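Long-range contact in tubulin-like protein CetZ1 (Haloferax volcanii, PDB 4B46), which binds GTP as a tubulin-like GTPase and controls cell shape, being essential for the rod-shaped cells that swim efficiently: residues Val95-Gly108 against Leu123-Leu137. Residues are numbered along the deposited sequence; the frame is centred on the assembly and turned at random.
Sequences VHEVDAFLVVSGLG and LKRIYTEPVYGLGIL. With GDP (guanosine-5'-diphosphate), chain B.
Parallel strand pairing in the middle of the GTPase-domain sheet makes this contact: strand 100-106 runs beside strand 131-137, from Phe101 opposite Val131 to Gly106 opposite Ile136. Seven backbone hydrogen bonds join them, beginning with Phe101 N to Pro130 O and ending with Leu107 N to Ile136 O, and strand 3-8 pairs with the other edge of 100-106. On one face of the sheet Leu102 turns its CD1 to Tyr132 CB (3.8 Å), while Val104 CG2 runs alongside Leu134 CB, both residues projecting from this face.

On the other face, Phe101 stands with CG beside its own backbone N (chi1 -71°), which carries its ring to the end of helix 111-126. There Phe101 CZ sits over one face of the Tyr127 ring, 3.4 Å from Tyr127 CD2; the planes are only 25° apart, but the rings are displaced until little of one lies over the other. Ile126 CG1 lies over the opposite face of Tyr127, and Val95 CG1 makes an off-centre CH-pi contact, 4.3 Å from the ring centroid. With an alanine in place of Tyr127, the outer end of Phe101 and the Val95 methyls would probably lose their shared packing surface, and Gln87 the hydroxyl it bonds to.

Helix 111-126 connects the two strands in a beta-alpha-beta unit of the Rossmann-like nucleotide-binding domain shared by tubulin and FtsZ. Its Leu123 sets CD1 against both Val103 CG2 (3.9 Å) and Phe101 CD2 (4.1 Å). Glu129, bent at chi2 (89°), brings its carboxylate to Val95 CG1, and one water lies 2.7 Å from both Glu129 OE2 and Val98 O.

At the C-terminal strand ends lies GDP. Ile136 CG2 comes 3.9 Å from N2 of the guanine, and a water bridges Gly108 N, Ile136 O and the ribose O2' of GDP.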
loop_
_atom_site.group_PDB
_atom_site.type_symbol
_atom_site.label_atom_id
_atom_site.label_comp_id
_atom_site.label_asym_id
_atom_site.label_seq_id
_atom_site.Cartn_x
_atom_site.Cartn_y
_atom_site.Cartn_z
ATOM N N VAL A 95 -10.627 -1.725 -17.365
ATOM C CA VAL A 95 -11.009 -1.002 -16.157
ATOM C C VAL A 95 -12.367 -1.443 -15.602
ATOM O O VAL A 95 -12.559 -1.455 -14.390
ATOM C CB VAL A 95 -10.961 0.530 -16.378
ATOM C CG1 VAL A 95 -11.435 1.279 -15.138
ATOM C CG2 VAL A 95 -9.540 0.962 -16.746
ATOM N N HIS A 96 -13.295 -1.833 -16.476
ATOM C CA HIS A 96 -14.591 -2.332 -16.021
ATOM C C HIS A 96 -14.455 -3.582 -15.150
ATOM O O HIS A 96 -15.393 -3.958 -14.447
ATOM C CB HIS A 96 -15.526 -2.624 -17.201
ATOM C CG HIS A 96 -15.952 -1.403 -17.956
ATOM N ND1 HIS A 96 -16.601 -0.345 -17.357
ATOM C CD2 HIS A 96 -15.823 -1.074 -19.261
ATOM C CE1 HIS A 96 -16.845 0.588 -18.259
ATOM N NE2 HIS A 96 -16.386 0.170 -19.424
ATOM N N GLU A 97 -13.289 -4.222 -15.188
ATOM C CA GLU A 97 -13.095 -5.457 -14.433
ATOM C C GLU A 97 -12.323 -5.254 -13.135
ATOM O O GLU A 97 -11.932 -6.228 -12.495
ATOM C CB GLU A 97 -12.402 -6.519 -15.294
ATOM C CG GLU A 97 -13.241 -7.009 -16.479
ATOM C CD GLU A 97 -12.424 -7.801 -17.490
ATOM O OE1 GLU A 97 -11.326 -8.285 -17.135
ATOM O OE2 GLU A 97 -12.880 -7.934 -18.646
ATOM N N VAL A 98 -12.100 -4.004 -12.740
ATOM C CA VAL A 98 -11.413 -3.752 -11.474
ATOM C C VAL A 98 -12.308 -3.062 -10.450
ATOM O O VAL A 98 -13.207 -2.294 -10.802
ATOM C CB VAL A 98 -10.088 -2.943 -11.651
ATOM C CG1 VAL A 98 -9.285 -3.485 -12.822
ATOM C CG2 VAL A 98 -10.370 -1.464 -11.841
ATOM N N ASP A 99 -12.051 -3.360 -9.180
ATOM C CA ASP A 99 -12.761 -2.753 -8.059
ATOM C C ASP A 99 -12.161 -1.409 -7.663
ATOM O O ASP A 99 -12.863 -0.532 -7.153
ATOM C CB ASP A 99 -12.729 -3.693 -6.848
ATOM C CG ASP A 99 -13.428 -5.004 -7.122
ATOM O OD1 ASP A 99 -14.560 -4.961 -7.648
ATOM O OD2 ASP A 99 -12.843 -6.068 -6.841
ATOM N N ALA A 100 -10.857 -1.259 -7.880
ATOM C CA ALA A 100 -10.172 -0.031 -7.496
ATOM C C ALA A 100 -8.815 0.101 -8.169
ATOM O O ALA A 100 -8.252 -0.885 -8.643
ATOM C CB ALA A 100 -10.005 0.027 -5.958
ATOM N N PHE A 101 -8.304 1.331 -8.204
ATOM C CA PHE A 101 -6.924 1.596 -8.604
ATOM C C PHE A 101 -6.061 1.695 -7.357
ATOM O O PHE A 101 -6.540 2.136 -6.310
ATOM C CB PHE A 101 -6.831 2.919 -9.362
ATOM C CG PHE A 101 -7.439 2.880 -10.728
ATOM C CD1 PHE A 101 -8.777 3.171 -10.911
ATOM C CD2 PHE A 101 -6.661 2.554 -11.830
ATOM C CE1 PHE A 101 -9.339 3.134 -12.177
ATOM C CE2 PHE A 101 -7.209 2.519 -13.094
ATOM C CZ PHE A 101 -8.545 2.812 -13.271
ATOM N N LEU A 102 -4.805 1.266 -7.463
ATOM C CA LEU A 102 -3.824 1.476 -6.400
ATOM C C LEU A 102 -2.528 2.072 -6.969
ATOM O O LEU A 102 -1.827 1.443 -7.775
ATOM C CB LEU A 102 -3.526 0.176 -5.651
ATOM C CG LEU A 102 -2.541 0.295 -4.487
ATOM C CD1 LEU A 102 -3.165 1.064 -3.320
ATOM C CD2 LEU A 102 -2.060 -1.075 -4.028
ATOM N N VAL A 103 -2.220 3.292 -6.547
ATOM C CA VAL A 103 -1.006 3.974 -6.987
ATOM C C VAL A 103 0.062 3.788 -5.919
ATOM O O VAL A 103 -0.102 4.214 -4.771
ATOM C CB VAL A 103 -1.271 5.472 -7.249
ATOM C CG1 VAL A 103 0.022 6.196 -7.685
ATOM C CG2 VAL A 103 -2.363 5.623 -8.299
ATOM N N VAL A 104 1.137 3.104 -6.292
ATOM C CA VAL A 104 2.179 2.741 -5.343
ATOM C C VAL A 104 3.458 3.529 -5.613
ATOM O O VAL A 104 3.904 3.606 -6.761
ATOM C CB VAL A 104 2.506 1.244 -5.428
ATOM C CG1 VAL A 104 3.522 0.862 -4.325
ATOM C CG2 VAL A 104 1.226 0.415 -5.304
ATOM N N SER A 105 4.062 4.076 -4.558
ATOM C CA SER A 105 5.228 4.934 -4.721
ATOM C C SER A 105 5.989 5.191 -3.430
ATOM O O SER A 105 5.399 5.286 -2.355
ATOM C CB SER A 105 4.787 6.278 -5.276
ATOM O OG SER A 105 5.912 7.086 -5.510
ATOM N N GLY A 106 7.305 5.320 -3.553
ATOM C CA GLY A 106 8.119 5.834 -2.466
ATOM C C GLY A 106 7.916 7.333 -2.443
ATOM O O GLY A 106 7.777 7.958 -3.496
ATOM N N LEU A 107 7.862 7.927 -1.258
ATOM C CA LEU A 107 7.590 9.360 -1.194
ATOM C C LEU A 107 8.865 10.199 -1.058
ATOM O O LEU A 107 8.824 11.417 -1.191
ATOM C CB LEU A 107 6.601 9.679 -0.068
ATOM C CG LEU A 107 5.254 8.958 -0.183
ATOM C CD1 LEU A 107 4.276 9.563 0.784
ATOM C CD2 LEU A 107 4.704 9.028 -1.602
ATOM N N GLY A 108 9.991 9.539 -0.821
ATOM C CA GLY A 108 11.228 10.245 -0.513
ATOM C C GLY A 108 12.042 10.714 -1.709
ATOM O O GLY A 108 12.977 11.505 -1.535
ATOM N N LEU A 123 -6.557 10.104 -12.353
ATOM C CA LEU A 123 -7.423 8.928 -12.311
ATOM C C LEU A 123 -8.816 9.220 -11.738
ATOM O O LEU A 123 -9.828 8.757 -12.281
ATOM C CB LEU A 123 -6.765 7.803 -11.526
ATOM C CG LEU A 123 -5.534 7.177 -12.176
ATOM C CD1 LEU A 123 -4.886 6.154 -11.238
ATOM C CD2 LEU A 123 -5.928 6.535 -13.487
ATOM N N LYS A 124 -8.873 9.987 -10.652
ATOM C CA LYS A 124 -10.160 10.337 -10.040
ATOM C C LYS A 124 -10.991 11.217 -10.962
ATOM O O LYS A 124 -12.224 11.260 -10.875
ATOM C CB LYS A 124 -9.945 11.029 -8.685
ATOM C CG LYS A 124 -9.627 10.045 -7.559
ATOM C CD LYS A 124 -9.685 10.688 -6.172
ATOM C CE LYS A 124 -11.065 11.213 -5.841
ATOM N NZ LYS A 124 -12.081 10.129 -5.879
ATOM N N ARG A 125 -10.303 11.907 -11.866
ATOM C CA ARG A 125 -10.952 12.835 -12.776
ATOM C C ARG A 125 -11.674 12.118 -13.920
ATOM O O ARG A 125 -12.685 12.603 -14.430
ATOM C CB ARG A 125 -9.903 13.787 -13.345
ATOM C CG ARG A 125 -10.312 15.228 -13.367
ATOM C CD ARG A 125 -9.088 16.132 -13.476
ATOM N NE ARG A 125 -9.474 17.518 -13.703
ATOM C CZ ARG A 125 -9.371 18.134 -14.871
ATOM N NH1 ARG A 125 -8.868 17.491 -15.917
ATOM N NH2 ARG A 125 -9.756 19.396 -14.987
ATOM N N ILE A 126 -11.149 10.970 -14.337
ATOM C CA ILE A 126 -11.722 10.290 -15.496
ATOM C C ILE A 126 -12.428 8.972 -15.168
ATOM O O ILE A 126 -13.273 8.521 -15.943
ATOM C CB ILE A 126 -10.679 10.080 -16.635
ATOM C CG1 ILE A 126 -9.842 8.829 -16.379
ATOM C CG2 ILE A 126 -9.781 11.321 -16.792
ATOM C CD1 ILE A 126 -8.734 8.634 -17.392
ATOM N N TYR A 127 -12.087 8.358 -14.032
ATOM C CA TYR A 127 -12.731 7.111 -13.620
ATOM C C TYR A 127 -13.561 7.311 -12.358
ATOM O O TYR A 127 -13.317 8.237 -11.589
ATOM C CB TYR A 127 -11.701 6.001 -13.375
ATOM C CG TYR A 127 -10.884 5.636 -14.589
ATOM C CD1 TYR A 127 -11.484 5.092 -15.721
ATOM C CD2 TYR A 127 -9.508 5.831 -14.605
ATOM C CE1 TYR A 127 -10.735 4.761 -16.840
ATOM C CE2 TYR A 127 -8.750 5.502 -15.712
ATOM C CZ TYR A 127 -9.364 4.965 -16.823
ATOM O OH TYR A 127 -8.606 4.639 -17.919
ATOM N N THR A 128 -14.535 6.431 -12.146
ATOM C CA THR A 128 -15.406 6.528 -10.980
ATOM C C THR A 128 -15.128 5.465 -9.917
ATOM O O THR A 128 -15.707 5.514 -8.837
ATOM C CB THR A 128 -16.898 6.480 -11.379
ATOM O OG1 THR A 128 -17.133 5.341 -12.215
ATOM C CG2 THR A 128 -17.284 7.736 -12.145
ATOM N N GLU A 129 -14.263 4.502 -10.215
ATOM C CA GLU A 129 -13.851 3.529 -9.199
ATOM C C GLU A 129 -12.973 4.223 -8.149
ATOM O O GLU A 129 -12.353 5.239 -8.447
ATOM C CB GLU A 129 -13.064 2.371 -9.830
ATOM C CG GLU A 129 -13.887 1.438 -10.716
ATOM C CD GLU A 129 -13.943 1.895 -12.157
ATOM O OE1 GLU A 129 -13.374 2.966 -12.462
ATOM O OE2 GLU A 129 -14.546 1.171 -12.980
ATOM N N PRO A 130 -12.917 3.678 -6.921
ATOM C CA PRO A 130 -12.021 4.270 -5.910
ATOM C C PRO A 130 -10.561 4.266 -6.361
ATOM O O PRO A 130 -10.134 3.333 -7.045
ATOM C CB PRO A 130 -12.183 3.337 -4.702
ATOM C CG PRO A 130 -13.524 2.685 -4.888
ATOM C CD PRO A 130 -13.688 2.540 -6.387
ATOM N N VAL A 131 -9.810 5.301 -5.988
ATOM C CA VAL A 131 -8.386 5.370 -6.283
ATOM C C VAL A 131 -7.633 5.481 -4.964
ATOM O O VAL A 131 -7.758 6.475 -4.243
ATOM C CB VAL A 131 -8.032 6.586 -7.190
ATOM C CG1 VAL A 131 -6.514 6.730 -7.363
ATOM C CG2 VAL A 131 -8.754 6.483 -8.561
ATOM N N TYR A 132 -6.881 4.442 -4.635
ATOM C CA TYR A 132 -6.116 4.434 -3.396
ATOM C C TYR A 132 -4.640 4.644 -3.682
ATOM O O TYR A 132 -4.166 4.408 -4.801
ATOM C CB TYR A 132 -6.316 3.122 -2.635
ATOM C CG TYR A 132 -7.771 2.812 -2.352
ATOM C CD1 TYR A 132 -8.564 3.700 -1.643
ATOM C CD2 TYR A 132 -8.350 1.640 -2.817
ATOM C CE1 TYR A 132 -9.902 3.422 -1.394
ATOM C CE2 TYR A 132 -9.674 1.348 -2.568
ATOM C CZ TYR A 132 -10.447 2.248 -1.863
ATOM O OH TYR A 132 -11.771 1.963 -1.618
ATOM N N GLY A 133 -3.936 5.118 -2.664
ATOM C CA GLY A 133 -2.490 5.266 -2.709
ATOM C C GLY A 133 -1.853 4.276 -1.748
ATOM O O GLY A 133 -2.449 3.910 -0.729
ATOM N N LEU A 134 -0.668 3.789 -2.103
ATOM C CA LEU A 134 0.204 3.124 -1.133
ATOM C C LEU A 134 1.492 3.922 -1.122
ATOM O O LEU A 134 2.278 3.848 -2.067
ATOM C CB LEU A 134 0.479 1.663 -1.513
ATOM C CG LEU A 134 1.515 0.888 -0.675
ATOM C CD1 LEU A 134 1.324 1.089 0.817
ATOM C CD2 LEU A 134 1.461 -0.595 -1.007
ATOM N N GLY A 135 1.670 4.722 -0.075
ATOM C CA GLY A 135 2.806 5.611 0.034
ATOM C C GLY A 135 3.839 4.985 0.947
ATOM O O GLY A 135 3.509 4.527 2.040
ATOM N N ILE A 136 5.086 4.943 0.491
ATOM C CA ILE A 136 6.151 4.337 1.269
ATOM C C ILE A 136 7.094 5.421 1.794
ATOM O O ILE A 136 7.744 6.122 1.006
ATOM C CB ILE A 136 6.925 3.324 0.421
ATOM C CG1 ILE A 136 6.006 2.175 0.002
ATOM C CG2 ILE A 136 8.165 2.848 1.171
ATOM C CD1 ILE A 136 6.552 1.316 -1.131
ATOM N N LEU A 137 7.141 5.576 3.119
ATOM C CA LEU A 137 7.939 6.626 3.747
ATOM C C LEU A 137 9.394 6.214 3.843
ATOM O O LEU A 137 9.695 5.024 3.943
ATOM C CB LEU A 137 7.400 6.967 5.146
ATOM C CG LEU A 137 5.934 7.394 5.169
ATOM C CD1 LEU A 137 5.495 7.794 6.586
ATOM C CD2 LEU A 137 5.695 8.515 4.185
HETATM P PB GDP B . 12.089 7.773 -7.604
HETATM O O1B GDP B . 12.708 9.089 -7.981
HETATM O O2B GDP B . 12.266 6.724 -8.677
HETATM O O3B GDP B . 10.633 8.012 -7.299
HETATM O O3A GDP B . 12.879 7.339 -6.283
HETATM P PA GDP B . 12.935 5.845 -5.715
HETATM O O1A GDP B . 11.649 5.119 -5.922
HETATM O O2A GDP B . 14.120 5.124 -6.296
HETATM O "O5'" GDP B . 13.211 6.141 -4.152
HETATM C "C5'" GDP B . 12.212 6.867 -3.431
HETATM C "C4'" GDP B . 12.162 6.365 -1.999
HETATM O "O4'" GDP B . 11.655 5.042 -1.969
HETATM C "C3'" GDP B . 13.546 6.223 -1.396
HETATM O "O3'" GDP B . 13.887 7.461 -0.787
HETATM C "C2'" GDP B . 13.403 5.096 -0.384
HETATM O "O2'" GDP B . 12.831 5.583 0.832
HETATM C "C1'" GDP B . 12.312 4.244 -0.959
HETATM N N9 GDP B . 12.718 3.055 -1.720
HETATM C C8 GDP B . 13.541 3.003 -2.787
HETATM N N7 GDP B . 13.599 1.735 -3.276
HETATM C C5 GDP B . 12.765 0.974 -2.524
HETATM C C6 GDP B . 12.324 -0.437 -2.496
HETATM O O6 GDP B . 12.759 -1.280 -3.324
HETATM N N1 GDP B . 11.449 -0.787 -1.545
HETATM C C2 GDP B . 10.960 0.074 -0.635
HETATM N N2 GDP B . 10.090 -0.382 0.296
HETATM N N3 GDP B . 11.309 1.380 -0.604
HETATM C C4 GDP B . 12.184 1.863 -1.511
HETATM O O HOH W 1 -15.241 -1.353 -12.375
HETATM O O HOH W 2 10.233 6.926 0.564
#